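Local coordinates for protein pectate lyase (Cellvibrio cellulosa, PDB 1GXM) that is the catalytic module of a family 10 polysaccharide lyase that cleaves polygalacturonic acid (pectate) by anti-beta-elimination, at residues 16-29 with 139-153. Sequence-based numbering, arbitrary orientation.
Sequences LDGNPAANWLNNAR and YALTVLDFAANKRAP
W24 and Y139 form an offset stack in which the CD2-CE2 side of Y139 lies over the indole's five-membered ring. The planes are tilted by 28°, with W24 CG 3.4 Å from Y139 CE2. Y139 CB sits over the six-membered ring in a CH-pi contact, while V143 CG2 meets the indole edge in its plane. W24 CG is anti to the backbone N (chi1 166°), which swings the indole beside Y139. A21 CB packs against Y139 CE1 at 3.6 Å.

The next residue, L25, places CD1 over one face of the F146 ring, 3.8 Å from its centroid. R151 CD covers the opposite face. L16 CD1 lies over one face of the R151 guanidinium, 3.7 Å from NE. L25 CD2 reaches CD of P153, a proline preceded by a cis peptide bond. R29 lays one guanidinium face over A152 and P153, with NH2 3.6 Å from A152 CB. Its NH1 donates to N26 OD1, and NE forms a salt bridge with E85. No direct hydrogen bond joins the segments; one water donates to N26 OD1 and A152 O.

Further out, a salt bridge from NH1 to D145 OD2 (2.7 Å) holds R151. N19 caps helix 20-28 through OD1, accepting from A22 N. A Schellman motif with K150 at C-prime ends helix 136-148; the chain beyond it brings R151 to L16, and A152 and P153 to R29. The crossing, at -73° with axes 9.9 Å apart, packs the first helix of the catalytic module, helix 20-28, on helix 136-148, consistent with the helical-hairpin (alpha/alpha) architecture of the six-hairpin clan.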
# COMPACT_ATOMS: atom_id res chain seq x y z
N LEU A 16 -2.81 -5.93 16.46
CA LEU A 16 -3.37 -5.34 15.27
C LEU A 16 -4.17 -4.09 15.60
O LEU A 16 -4.59 -3.36 14.71
CB LEU A 16 -4.24 -6.35 14.52
CG LEU A 16 -3.49 -7.55 13.93
CD1 LEU A 16 -4.51 -8.58 13.43
CD2 LEU A 16 -2.53 -7.14 12.82
N ASP A 17 -4.38 -3.84 16.89
CA ASP A 17 -5.08 -2.65 17.34
C ASP A 17 -4.25 -1.40 17.08
O ASP A 17 -3.20 -1.21 17.69
CB ASP A 17 -5.41 -2.73 18.83
CG ASP A 17 -6.28 -1.58 19.31
OD1 ASP A 17 -7.24 -1.24 18.60
OD2 ASP A 17 -6.09 -0.95 20.38
N GLY A 18 -4.74 -0.54 16.19
CA GLY A 18 -4.03 0.64 15.75
C GLY A 18 -3.16 0.46 14.50
O GLY A 18 -2.53 1.39 14.04
N ASN A 19 -3.12 -0.75 13.97
CA ASN A 19 -2.28 -1.00 12.81
C ASN A 19 -2.97 -0.43 11.58
O ASN A 19 -4.10 -0.80 11.28
CB ASN A 19 -2.04 -2.49 12.64
CG ASN A 19 -1.19 -2.81 11.43
OD1 ASN A 19 -1.55 -2.48 10.31
ND2 ASN A 19 -0.06 -3.46 11.66
N PRO A 20 -2.33 0.50 10.88
CA PRO A 20 -2.99 1.17 9.75
C PRO A 20 -3.53 0.24 8.67
O PRO A 20 -4.57 0.50 8.07
CB PRO A 20 -1.88 2.07 9.20
CG PRO A 20 -1.02 2.33 10.34
CD PRO A 20 -1.02 1.10 11.16
N ALA A 21 -2.79 -0.82 8.38
CA ALA A 21 -3.21 -1.78 7.36
C ALA A 21 -4.44 -2.57 7.82
O ALA A 21 -5.36 -2.80 7.05
CB ALA A 21 -2.06 -2.70 7.03
N ALA A 22 -4.44 -2.98 9.07
CA ALA A 22 -5.58 -3.67 9.64
C ALA A 22 -6.79 -2.73 9.68
O ALA A 22 -7.93 -3.15 9.42
CB ALA A 22 -5.26 -4.13 11.04
N ASN A 23 -6.57 -1.47 10.00
CA ASN A 23 -7.65 -0.49 10.03
C ASN A 23 -8.23 -0.35 8.62
O ASN A 23 -9.45 -0.29 8.43
CB ASN A 23 -7.17 0.86 10.52
CG ASN A 23 -6.95 0.92 12.03
OD1 ASN A 23 -6.31 1.85 12.53
ND2 ASN A 23 -7.49 -0.04 12.74
N TRP A 24 -7.37 -0.27 7.62
CA TRP A 24 -7.83 -0.18 6.26
C TRP A 24 -8.71 -1.38 5.90
O TRP A 24 -9.79 -1.25 5.31
CB TRP A 24 -6.66 -0.07 5.26
CG TRP A 24 -7.15 -0.31 3.91
CD1 TRP A 24 -7.77 0.58 3.09
CD2 TRP A 24 -7.22 -1.57 3.26
NE1 TRP A 24 -8.20 -0.04 1.96
CE2 TRP A 24 -7.87 -1.37 2.03
CE3 TRP A 24 -6.77 -2.86 3.57
CZ2 TRP A 24 -8.10 -2.40 1.13
CZ3 TRP A 24 -7.00 -3.88 2.66
CH2 TRP A 24 -7.66 -3.64 1.48
N LEU A 25 -8.26 -2.57 6.26
CA LEU A 25 -8.95 -3.79 5.86
C LEU A 25 -10.32 -3.84 6.54
O LEU A 25 -11.35 -4.13 5.94
CB LEU A 25 -8.13 -5.00 6.22
CG LEU A 25 -8.63 -6.34 5.67
CD1 LEU A 25 -7.45 -7.29 5.45
CD2 LEU A 25 -9.66 -6.98 6.62
N ASN A 26 -10.33 -3.58 7.83
CA ASN A 26 -11.59 -3.66 8.54
C ASN A 26 -12.58 -2.63 8.03
O ASN A 26 -13.77 -2.93 7.93
CB ASN A 26 -11.36 -3.59 10.05
CG ASN A 26 -10.83 -4.92 10.59
OD1 ASN A 26 -11.41 -6.00 10.34
ND2 ASN A 26 -9.70 -4.87 11.29
N ASN A 27 -12.10 -1.45 7.66
CA ASN A 27 -12.97 -0.46 7.02
C ASN A 27 -13.51 -0.93 5.69
O ASN A 27 -14.67 -0.67 5.35
CB ASN A 27 -12.19 0.80 6.78
CG ASN A 27 -12.14 1.69 8.00
OD1 ASN A 27 -11.26 2.54 8.14
ND2 ASN A 27 -13.01 1.41 8.97
N ALA A 28 -12.69 -1.63 4.92
CA ALA A 28 -13.09 -2.09 3.59
C ALA A 28 -14.25 -3.08 3.65
O ALA A 28 -14.99 -3.26 2.70
CB ALA A 28 -11.92 -2.73 2.86
N ARG A 29 -14.39 -3.76 4.78
CA ARG A 29 -15.46 -4.73 4.96
C ARG A 29 -16.84 -4.14 4.72
O ARG A 29 -17.74 -4.85 4.25
CB ARG A 29 -15.39 -5.34 6.35
CG ARG A 29 -14.16 -6.20 6.54
CD ARG A 29 -13.91 -6.56 7.97
NE ARG A 29 -14.89 -7.51 8.48
CZ ARG A 29 -14.88 -8.01 9.71
NH1 ARG A 29 -13.92 -7.68 10.56
NH2 ARG A 29 -15.83 -8.86 10.08
N TYR A 139 -1.13 -3.57 1.13
CA TYR A 139 -2.47 -3.88 1.59
C TYR A 139 -2.97 -5.14 0.91
O TYR A 139 -3.73 -5.87 1.52
CB TYR A 139 -3.43 -2.70 1.41
CG TYR A 139 -3.22 -1.56 2.39
CD1 TYR A 139 -2.14 -1.53 3.29
CD2 TYR A 139 -4.09 -0.49 2.38
CE1 TYR A 139 -1.97 -0.45 4.16
CE2 TYR A 139 -3.92 0.57 3.23
CZ TYR A 139 -2.86 0.59 4.12
OH TYR A 139 -2.69 1.65 4.98
N ALA A 140 -2.51 -5.43 -0.30
CA ALA A 140 -2.81 -6.73 -0.92
C ALA A 140 -2.24 -7.87 -0.09
O ALA A 140 -2.89 -8.88 0.13
CB ALA A 140 -2.27 -6.80 -2.31
N LEU A 141 -1.01 -7.71 0.37
CA LEU A 141 -0.40 -8.72 1.22
C LEU A 141 -1.14 -8.83 2.53
O LEU A 141 -1.24 -9.91 3.10
CB LEU A 141 1.08 -8.45 1.46
CG LEU A 141 1.95 -8.56 0.23
CD1 LEU A 141 3.34 -8.13 0.54
CD2 LEU A 141 1.95 -9.97 -0.32
N THR A 142 -1.64 -7.72 3.05
CA THR A 142 -2.41 -7.72 4.28
C THR A 142 -3.68 -8.54 4.09
O THR A 142 -4.04 -9.36 4.94
CB THR A 142 -2.75 -6.29 4.70
OG1 THR A 142 -1.54 -5.58 4.99
CG2 THR A 142 -3.55 -6.25 6.02
N VAL A 143 -4.36 -8.34 2.97
CA VAL A 143 -5.56 -9.13 2.68
C VAL A 143 -5.21 -10.61 2.66
O VAL A 143 -5.89 -11.44 3.28
CB VAL A 143 -6.20 -8.72 1.35
CG1 VAL A 143 -7.32 -9.67 1.00
CG2 VAL A 143 -6.72 -7.30 1.41
N LEU A 144 -4.16 -10.95 1.92
CA LEU A 144 -3.76 -12.36 1.81
C LEU A 144 -3.37 -12.91 3.17
O LEU A 144 -3.65 -14.06 3.48
CB LEU A 144 -2.64 -12.54 0.80
CG LEU A 144 -3.06 -12.27 -0.64
CD1 LEU A 144 -1.83 -12.28 -1.51
CD2 LEU A 144 -4.08 -13.28 -1.13
N ASP A 145 -2.72 -12.10 3.99
CA ASP A 145 -2.34 -12.53 5.33
C ASP A 145 -3.56 -12.74 6.22
O ASP A 145 -3.60 -13.69 6.97
CB ASP A 145 -1.41 -11.53 5.97
CG ASP A 145 -0.99 -11.95 7.33
OD1 ASP A 145 -0.16 -12.89 7.46
OD2 ASP A 145 -1.44 -11.37 8.33
N PHE A 146 -4.54 -11.86 6.14
CA PHE A 146 -5.76 -12.07 6.89
C PHE A 146 -6.44 -13.36 6.41
O PHE A 146 -6.92 -14.15 7.23
CB PHE A 146 -6.69 -10.87 6.75
CG PHE A 146 -6.46 -9.80 7.79
CD1 PHE A 146 -5.20 -9.27 7.98
CD2 PHE A 146 -7.50 -9.35 8.57
CE1 PHE A 146 -4.99 -8.30 8.93
CE2 PHE A 146 -7.30 -8.36 9.50
CZ PHE A 146 -6.04 -7.84 9.70
N ALA A 147 -6.45 -13.59 5.10
CA ALA A 147 -7.05 -14.80 4.56
C ALA A 147 -6.28 -16.01 5.08
O ALA A 147 -6.87 -16.99 5.56
CB ALA A 147 -7.04 -14.76 3.04
N ALA A 148 -4.95 -15.94 5.03
CA ALA A 148 -4.10 -17.06 5.43
C ALA A 148 -4.29 -17.43 6.89
O ALA A 148 -4.11 -18.60 7.28
CB ALA A 148 -2.63 -16.73 5.19
N ASN A 149 -4.62 -16.43 7.70
CA ASN A 149 -4.74 -16.60 9.14
C ASN A 149 -6.16 -16.72 9.63
O ASN A 149 -6.43 -16.67 10.82
CB ASN A 149 -4.02 -15.45 9.84
CG ASN A 149 -2.55 -15.63 9.83
OD1 ASN A 149 -2.05 -16.55 10.45
ND2 ASN A 149 -1.84 -14.77 9.11
N LYS A 150 -7.07 -16.90 8.68
CA LYS A 150 -8.48 -17.07 9.00
C LYS A 150 -9.02 -15.91 9.82
O LYS A 150 -9.86 -16.08 10.69
CB LYS A 150 -8.68 -18.41 9.74
CG LYS A 150 -9.91 -19.16 9.32
CD LYS A 150 -9.70 -20.67 9.34
CE LYS A 150 -8.97 -21.14 10.58
NZ LYS A 150 -7.55 -21.55 10.31
N ARG A 151 -8.55 -14.70 9.55
CA ARG A 151 -9.09 -13.52 10.22
C ARG A 151 -10.29 -13.03 9.48
O ARG A 151 -10.34 -13.10 8.26
CB ARG A 151 -8.08 -12.37 10.27
CG ARG A 151 -6.85 -12.68 11.01
CD ARG A 151 -6.03 -11.48 11.41
NE ARG A 151 -4.75 -11.95 11.91
CZ ARG A 151 -3.61 -11.95 11.24
NH1 ARG A 151 -3.53 -11.41 10.02
NH2 ARG A 151 -2.53 -12.46 11.80
N ALA A 152 -11.26 -12.52 10.23
CA ALA A 152 -12.45 -11.91 9.67
C ALA A 152 -12.05 -10.89 8.61
O ALA A 152 -11.17 -10.07 8.84
CB ALA A 152 -13.25 -11.22 10.77
N PRO A 153 -12.73 -10.85 7.47
CA PRO A 153 -13.94 -11.64 7.15
C PRO A 153 -13.71 -13.02 6.53
O PRO A 153 -14.67 -13.59 6.00
CB PRO A 153 -14.61 -10.75 6.11
CG PRO A 153 -13.46 -10.12 5.40
CD PRO A 153 -12.39 -9.90 6.42
O HOH W 1 -10.42 -8.60 11.00